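Local atomic coordinates of Cyclo(L-tyrosyl-L-tyrosyl) synthase (Mycobacterium tuberculosis, PDB entry 2X9Q), a protein that probably joins two tyrosyl groups from tyrosyl-tRNA(Tyr) into cyclo(L-Tyr-L-Tyr), without ATP, in a step toward mycocyclosin. Residues 234-242 / 270-278; 115-126 / 140-151. All coordinates share one frame; numbering follows the deposited sequence.

Contact 1 of 2, residues 234-242 / 270-278; sequences APLFLDTPA and LRASRNQGH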
# COMPACT_ATOMS: atom_id res chain seq x y z
N ALA A 234 -5.32 2.64 -3.43
CA ALA A 234 -5.75 1.50 -4.32
C ALA A 234 -5.09 1.47 -5.75
O ALA A 234 -4.79 0.39 -6.23
CB ALA A 234 -7.28 1.52 -4.50
N PRO A 235 -4.91 2.61 -6.45
CA PRO A 235 -4.34 2.50 -7.80
C PRO A 235 -2.98 1.80 -7.83
O PRO A 235 -2.69 1.11 -8.78
CB PRO A 235 -4.24 3.94 -8.27
CG PRO A 235 -5.43 4.63 -7.51
CD PRO A 235 -5.38 4.00 -6.16
N LEU A 236 -2.17 1.95 -6.79
CA LEU A 236 -0.89 1.23 -6.67
C LEU A 236 -1.08 -0.23 -6.37
O LEU A 236 -0.16 -1.09 -6.69
CB LEU A 236 0.03 1.85 -5.63
CG LEU A 236 0.70 3.22 -5.98
CD1 LEU A 236 1.71 3.52 -4.85
CD2 LEU A 236 1.49 3.30 -7.25
N PHE A 237 -2.23 -0.56 -5.78
CA PHE A 237 -2.55 -2.00 -5.58
C PHE A 237 -3.19 -2.62 -6.80
O PHE A 237 -3.29 -3.81 -6.82
CB PHE A 237 -3.43 -2.25 -4.34
CG PHE A 237 -2.67 -2.14 -3.11
CD1 PHE A 237 -1.93 -3.27 -2.62
CD2 PHE A 237 -2.58 -0.90 -2.44
CE1 PHE A 237 -1.18 -3.18 -1.41
CE2 PHE A 237 -1.81 -0.74 -1.24
CZ PHE A 237 -1.09 -1.88 -0.70
N LEU A 238 -3.69 -1.81 -7.74
CA LEU A 238 -4.35 -2.26 -8.99
C LEU A 238 -3.35 -2.35 -10.13
O LEU A 238 -3.34 -3.35 -10.90
CB LEU A 238 -5.47 -1.26 -9.38
CG LEU A 238 -6.66 -1.28 -8.38
CD1 LEU A 238 -7.54 -0.03 -8.61
CD2 LEU A 238 -7.46 -2.60 -8.66
N ASP A 239 -2.52 -1.31 -10.28
CA ASP A 239 -1.71 -1.21 -11.52
C ASP A 239 -0.51 -0.29 -11.43
O ASP A 239 -0.39 0.67 -12.22
CB ASP A 239 -2.60 -0.79 -12.71
CG ASP A 239 -2.03 -1.30 -14.06
OD1 ASP A 239 -0.81 -1.75 -14.13
OD2 ASP A 239 -2.77 -1.34 -15.06
N THR A 240 0.39 -0.62 -10.50
CA THR A 240 1.68 0.05 -10.42
C THR A 240 2.43 -0.02 -11.77
O THR A 240 3.03 0.98 -12.19
CB THR A 240 2.55 -0.54 -9.29
OG1 THR A 240 1.93 -0.26 -8.02
CG2 THR A 240 4.00 0.07 -9.28
N PRO A 241 2.35 -1.15 -12.51
CA PRO A 241 3.00 -1.11 -13.87
C PRO A 241 2.53 0.04 -14.76
O PRO A 241 3.37 0.69 -15.42
CB PRO A 241 2.57 -2.48 -14.48
CG PRO A 241 2.73 -3.34 -13.25
CD PRO A 241 1.87 -2.51 -12.21
N ALA A 242 1.23 0.32 -14.84
CA ALA A 242 0.71 1.50 -15.55
C ALA A 242 1.20 2.82 -14.98
O ALA A 242 1.55 3.71 -15.73
CB ALA A 242 -0.82 1.53 -15.62
N LEU A 270 -13.83 -5.59 -10.14
CA LEU A 270 -12.63 -4.77 -9.99
C LEU A 270 -11.48 -5.74 -9.68
O LEU A 270 -11.51 -6.40 -8.62
CB LEU A 270 -12.85 -3.85 -8.76
CG LEU A 270 -11.60 -2.92 -8.52
CD1 LEU A 270 -11.33 -2.00 -9.67
CD2 LEU A 270 -11.82 -2.13 -7.22
N ARG A 271 -10.45 -5.80 -10.54
CA ARG A 271 -9.33 -6.69 -10.34
C ARG A 271 -8.02 -5.99 -10.66
O ARG A 271 -7.95 -5.17 -11.57
CB ARG A 271 -9.47 -7.98 -11.23
CG ARG A 271 -10.70 -8.93 -10.77
CD ARG A 271 -10.47 -9.51 -9.33
NE ARG A 271 -11.54 -10.47 -9.04
CZ ARG A 271 -12.78 -10.14 -8.58
NH1 ARG A 271 -13.15 -8.84 -8.46
NH2 ARG A 271 -13.67 -11.14 -8.29
N ALA A 272 -7.00 -6.28 -9.89
CA ALA A 272 -5.66 -5.76 -10.20
C ALA A 272 -5.20 -6.34 -11.54
O ALA A 272 -5.69 -7.38 -12.03
CB ALA A 272 -4.65 -6.13 -9.08
N SER A 273 -4.31 -5.61 -12.17
CA SER A 273 -3.71 -5.99 -13.45
C SER A 273 -3.07 -7.35 -13.31
O SER A 273 -2.60 -7.72 -12.24
CB SER A 273 -2.57 -4.99 -13.80
OG SER A 273 -1.83 -5.51 -14.89
N ARG A 274 -3.09 -8.13 -14.38
CA ARG A 274 -2.36 -9.42 -14.39
C ARG A 274 -0.87 -9.25 -14.07
O ARG A 274 -0.23 -10.22 -13.67
CB ARG A 274 -2.50 -10.10 -15.78
CG ARG A 274 -1.64 -9.35 -16.86
CD ARG A 274 -1.75 -10.05 -18.26
NE ARG A 274 -1.38 -11.48 -18.25
CZ ARG A 274 -0.19 -12.01 -18.04
NH1 ARG A 274 0.94 -11.25 -17.78
NH2 ARG A 274 -0.10 -13.38 -18.08
N ASN A 275 -0.33 -8.05 -14.17
CA ASN A 275 1.15 -7.78 -13.87
C ASN A 275 1.40 -7.16 -12.49
O ASN A 275 2.54 -6.75 -12.11
CB ASN A 275 1.63 -6.90 -15.03
CG ASN A 275 1.54 -7.63 -16.38
OD1 ASN A 275 1.85 -8.85 -16.43
ND2 ASN A 275 1.22 -6.92 -17.45
N GLN A 276 0.31 -7.10 -11.71
CA GLN A 276 0.40 -6.55 -10.34
C GLN A 276 0.21 -7.65 -9.28
O GLN A 276 -0.70 -8.47 -9.37
CB GLN A 276 -0.75 -5.51 -10.13
CG GLN A 276 -0.79 -4.98 -8.64
CD GLN A 276 0.37 -4.07 -8.38
OE1 GLN A 276 0.61 -3.15 -9.15
NE2 GLN A 276 1.10 -4.31 -7.30
N GLY A 277 1.06 -7.69 -8.27
CA GLY A 277 0.86 -8.63 -7.18
C GLY A 277 0.96 -7.97 -5.81
O GLY A 277 1.36 -6.79 -5.67
N HIS A 278 0.63 -8.75 -4.80
CA HIS A 278 0.75 -8.26 -3.39
C HIS A 278 1.49 -9.31 -2.59
O HIS A 278 1.28 -10.51 -2.84
CB HIS A 278 -0.70 -8.08 -2.82
CG HIS A 278 -0.80 -7.74 -1.37
ND1 HIS A 278 0.04 -6.81 -0.75
CD2 HIS A 278 -1.70 -8.12 -0.42
CE1 HIS A 278 -0.35 -6.65 0.51
NE2 HIS A 278 -1.41 -7.44 0.73
O HOH W 1 -0.51 -3.54 -16.15
O HOH W 2 3.10 -2.45 -6.51
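In the Rossmann-like fold that cyclodipeptide synthases share with class I aminoacyl-tRNA synthetases, the kinked far end of helix 220-244 is tied here to the loop and turn leading into strand 276-283. Where the helix bends, the carbonyl of L238 and the N-H of T240 both bond into 270-278. S273 N gives a straight bond to L238 O (2.8 Å, 171°). T240 N points instead to Q276 OE1 at 2.9 Å, meeting the amide oxygen nearly end-on. Q276 reaches that spot because CG lies anti to the backbone N (chi1 175°) and the chain then bends at chi2, carrying the amide across T240 and bringing OE1 to 3.4 Å from P241 CD. The other amide atom, NE2, donates to G277 O and to a water that in turn donates to T240 OG1, so the carboxamide is held at both ends. A second water, 2.7 Å from D239 OD1 and likewise from S273 OG, joins the side chains where the Asx motif of D239 faces the ST turn of S273. L238 CD2 rests against L270 CD1 at 4.0 Å. F237 turns its ring edge, CE1 foremost, to the face of H278 in a T-shaped pair with centroids 5.7 Å apart and planes at 82°. H278 is fixed by bonds to N251 O and L257 N and lies near Y253, a probable substrate-binding residue. L263 of helix 260-263 packs on F237, L238 and L270, while strand 249-253 borders Q276 and T240 through N251 and S249.

Contact 2 of 2, residues 115-126 / 140-151; sequences FVYTDVHVAESY and AVKNIRGVRAKI
N143 ND2 donates to Y126 OH at 2.8 Å, almost straight at 171°, with the hydroxyl oxygen in the amide plane and the ring standing nearly perpendicular to it. This bond sits at one end of the segment 140-151, where helix 133-158 passes from the short helix 122-128 onto the sheet of the Rossmann-like fold, running nearly antiparallel to strand 115-117 as a beta-alpha-beta crossover does. A140 packs on the first turn of the small helix: its CB lies 3.8 Å from V122 CG1 and 3.9 Å from A123 CB, and its backbone N meets the edge of the Y126 ring. Further along, I144 CD1 rests on CA and CB of D119. Y117 takes the crowded position between backbone N and carbonyl carbon (chi1 62°), which lays its ring across the helix: I144 CG2 reaches CE2, V147 CG1 and I151 CD1 approach CB, and R148 CB makes an off-centre CH-pi contact. A water bridges D119 OD2, which also bonds S171 OG, to R148 NH1. Two residues earlier in the strand, F115 CB touches I151 CG2 at 3.6 Å. R148 NE gives Y117 OH a weak, long bond of 3.4 Å.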
# COMPACT_ATOMS: atom_id res chain seq x y z
N PHE A 115 9.64 3.37 -2.27
CA PHE A 115 9.00 3.51 -0.99
C PHE A 115 7.95 4.56 -1.32
O PHE A 115 8.29 5.54 -2.00
CB PHE A 115 9.94 4.19 0.04
CG PHE A 115 10.88 3.29 0.70
CD1 PHE A 115 10.43 2.42 1.66
CD2 PHE A 115 12.25 3.32 0.37
CE1 PHE A 115 11.31 1.60 2.37
CE2 PHE A 115 13.15 2.48 1.04
CZ PHE A 115 12.67 1.63 2.05
N VAL A 116 6.70 4.38 -0.88
CA VAL A 116 5.66 5.40 -1.10
C VAL A 116 5.00 5.64 0.28
O VAL A 116 4.48 4.75 0.88
CB VAL A 116 4.62 4.87 -2.12
CG1 VAL A 116 3.49 5.87 -2.25
CG2 VAL A 116 5.31 4.62 -3.55
N TYR A 117 5.08 6.86 0.81
CA TYR A 117 4.47 7.12 2.10
C TYR A 117 3.15 7.83 1.93
O TYR A 117 2.96 8.69 1.04
CB TYR A 117 5.42 7.88 3.08
CG TYR A 117 5.84 9.24 2.58
CD1 TYR A 117 6.92 9.36 1.74
CD2 TYR A 117 5.10 10.42 2.91
CE1 TYR A 117 7.33 10.58 1.25
CE2 TYR A 117 5.52 11.70 2.39
CZ TYR A 117 6.65 11.75 1.63
OH TYR A 117 7.06 12.92 1.02
N THR A 118 2.21 7.45 2.76
CA THR A 118 0.86 7.98 2.61
C THR A 118 0.81 9.41 3.23
O THR A 118 1.13 9.57 4.37
CB THR A 118 -0.19 7.00 3.14
OG1 THR A 118 -0.14 5.83 2.32
CG2 THR A 118 -1.67 7.61 2.95
N ASP A 119 0.46 10.43 2.46
CA ASP A 119 0.41 11.77 3.03
C ASP A 119 -0.97 12.43 2.75
O ASP A 119 -1.08 13.67 2.59
CB ASP A 119 1.55 12.62 2.45
CG ASP A 119 1.38 12.83 0.97
OD1 ASP A 119 0.85 11.89 0.27
OD2 ASP A 119 1.77 13.90 0.46
N VAL A 120 -1.98 11.60 2.54
CA VAL A 120 -3.31 12.12 2.19
C VAL A 120 -4.30 11.43 3.14
O VAL A 120 -4.07 10.28 3.55
CB VAL A 120 -3.70 11.77 0.71
CG1 VAL A 120 -2.99 12.79 -0.27
CG2 VAL A 120 -3.38 10.26 0.41
N HIS A 121 -5.36 12.15 3.51
CA HIS A 121 -6.35 11.68 4.47
C HIS A 121 -5.80 11.35 5.86
O HIS A 121 -6.51 10.66 6.61
CB HIS A 121 -7.22 10.49 3.91
CG HIS A 121 -7.80 10.80 2.57
ND1 HIS A 121 -8.85 11.68 2.40
CD2 HIS A 121 -7.44 10.40 1.32
CE1 HIS A 121 -9.12 11.80 1.11
NE2 HIS A 121 -8.26 11.06 0.44
N VAL A 122 -4.58 11.80 6.17
CA VAL A 122 -4.00 11.59 7.50
C VAL A 122 -4.64 12.50 8.58
O VAL A 122 -5.11 12.04 9.63
CB VAL A 122 -2.44 11.72 7.44
CG1 VAL A 122 -1.85 11.54 8.83
CG2 VAL A 122 -1.96 10.59 6.49
N ALA A 123 -4.69 13.78 8.31
CA ALA A 123 -5.38 14.74 9.24
C ALA A 123 -6.85 14.29 9.40
O ALA A 123 -7.42 14.31 10.47
CB ALA A 123 -5.37 16.20 8.60
N GLU A 124 -7.50 13.94 8.30
CA GLU A 124 -8.93 13.49 8.40
C GLU A 124 -9.13 12.29 9.31
O GLU A 124 -10.15 12.21 9.98
CB GLU A 124 -9.54 13.22 7.01
CG GLU A 124 -9.67 14.51 6.20
CD GLU A 124 -8.31 15.01 5.44
OE1 GLU A 124 -7.10 14.58 5.63
OE2 GLU A 124 -8.51 15.90 4.58
N SER A 125 -8.20 11.33 9.29
CA SER A 125 -8.29 10.19 10.16
C SER A 125 -8.13 10.58 11.59
O SER A 125 -8.74 9.96 12.47
CB SER A 125 -7.15 9.13 9.86
OG SER A 125 -7.13 8.93 8.45
N TYR A 126 -7.19 11.45 11.88
CA TYR A 126 -7.00 11.92 13.29
C TYR A 126 -8.27 12.67 13.79
O TYR A 126 -8.71 12.54 14.96
CB TYR A 126 -5.75 12.86 13.36
CG TYR A 126 -4.48 12.18 13.01
CD1 TYR A 126 -4.38 10.76 13.02
CD2 TYR A 126 -3.36 12.92 12.65
CE1 TYR A 126 -3.13 10.09 12.65
CE2 TYR A 126 -2.16 12.31 12.34
CZ TYR A 126 -2.03 10.92 12.34
OH TYR A 126 -0.81 10.38 12.00
N ALA A 140 -0.71 15.45 11.81
CA ALA A 140 -0.48 14.93 10.43
C ALA A 140 0.81 15.52 9.88
O ALA A 140 1.67 14.79 9.35
CB ALA A 140 -1.67 15.28 9.51
N VAL A 141 0.97 16.86 10.02
CA VAL A 141 2.18 17.53 9.50
C VAL A 141 3.41 16.95 10.17
O VAL A 141 4.36 16.50 9.52
CB VAL A 141 2.11 19.09 9.64
CG1 VAL A 141 3.56 19.68 9.34
CG2 VAL A 141 1.12 19.68 8.62
N LYS A 142 3.36 16.83 11.49
CA LYS A 142 4.47 16.24 12.20
C LYS A 142 4.78 14.79 11.80
O LYS A 142 5.97 14.44 11.63
CB LYS A 142 4.20 16.30 13.73
CG LYS A 142 5.32 15.79 14.51
CD LYS A 142 5.13 15.63 16.07
CE LYS A 142 3.77 15.16 16.47
NZ LYS A 142 3.77 13.69 16.45
N ASN A 143 3.76 13.94 11.70
CA ASN A 143 4.00 12.54 11.41
C ASN A 143 4.45 12.33 9.98
O ASN A 143 5.27 11.43 9.70
CB ASN A 143 2.71 11.76 11.74
CG ASN A 143 2.49 11.62 13.26
OD1 ASN A 143 3.37 11.90 14.02
ND2 ASN A 143 1.31 11.18 13.67
N ILE A 144 3.90 13.14 9.06
CA ILE A 144 4.32 13.10 7.66
C ILE A 144 5.80 13.61 7.44
O ILE A 144 6.61 12.92 6.78
CB ILE A 144 3.35 13.82 6.71
CG1 ILE A 144 1.96 13.10 6.65
CG2 ILE A 144 3.97 13.93 5.34
CD1 ILE A 144 0.83 14.02 6.05
N ARG A 145 6.19 14.73 8.09
CA ARG A 145 7.64 15.09 8.14
C ARG A 145 8.51 13.97 8.68
O ARG A 145 9.55 13.73 8.13
CB ARG A 145 7.89 16.32 9.04
CG ARG A 145 7.20 17.62 8.51
CD ARG A 145 7.91 18.91 9.27
NE ARG A 145 7.18 20.16 8.96
CZ ARG A 145 7.31 20.83 7.81
NH1 ARG A 145 6.63 21.95 7.66
NH2 ARG A 145 8.10 20.38 6.83
N GLY A 146 8.12 13.33 9.80
CA GLY A 146 8.99 12.31 10.38
C GLY A 146 9.18 11.13 9.38
O GLY A 146 10.33 10.67 9.15
N VAL A 147 8.07 10.63 8.80
CA VAL A 147 8.23 9.44 7.97
C VAL A 147 8.97 9.85 6.65
O VAL A 147 9.85 9.13 6.20
CB VAL A 147 6.87 8.70 7.81
CG1 VAL A 147 6.03 9.38 6.80
CG2 VAL A 147 7.09 7.26 7.44
N ARG A 148 8.65 11.01 6.08
CA ARG A 148 9.37 11.45 4.91
C ARG A 148 10.91 11.47 5.20
O ARG A 148 11.73 11.05 4.36
CB ARG A 148 8.88 12.88 4.45
CG ARG A 148 9.76 13.55 3.35
CD ARG A 148 9.51 15.09 3.30
NE ARG A 148 8.15 15.44 3.04
CZ ARG A 148 7.43 16.40 3.63
NH1 ARG A 148 6.19 16.55 3.19
NH2 ARG A 148 7.87 17.18 4.60
N ALA A 149 11.30 12.08 6.33
CA ALA A 149 12.67 12.25 6.65
C ALA A 149 13.34 10.89 6.89
O ALA A 149 14.41 10.65 6.38
CB ALA A 149 12.79 13.10 7.93
N LYS A 150 12.72 10.00 7.66
CA LYS A 150 13.33 8.66 7.90
C LYS A 150 13.52 7.92 6.56
O LYS A 150 14.58 7.33 6.34
CB LYS A 150 12.53 7.79 8.82
CG LYS A 150 12.46 8.40 10.24
CD LYS A 150 11.45 7.57 11.04
CE LYS A 150 11.46 7.98 12.49
NZ LYS A 150 10.80 6.87 13.33
N ILE A 151 12.52 8.00 5.66
CA ILE A 151 12.68 7.33 4.39
C ILE A 151 13.75 8.00 3.59
O ILE A 151 14.57 7.29 3.01
CB ILE A 151 11.38 7.18 3.60
CG1 ILE A 151 10.32 6.42 4.45
CG2 ILE A 151 11.64 6.47 2.28
CD1 ILE A 151 8.82 6.77 3.89
O HOH W 3 3.90 15.20 1.45

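Overall arrangement
Contact 2 (115-126 with 140-151) closes before contact 1 (234-242 with 270-278) opens, so the two follow in series along the chain. Their centres lie 23 Å apart, on opposite sides of the chain's centre, yet both reach one mixed sheet: contact 2 through strand 112-117, contact 1 through strand 276-283, with strands 82-87 and 249-253 between them. They meet directly where L236 CD1 packs on V116 CG1. Helix 220-244 joins them again, since OG1 of T118, just past strand 112-117, bonds E233 OE2, one residue before contact 1 begins. As E233 may have a critical role in catalysis, judged from related enzymes, both contacts border the likely active-site region.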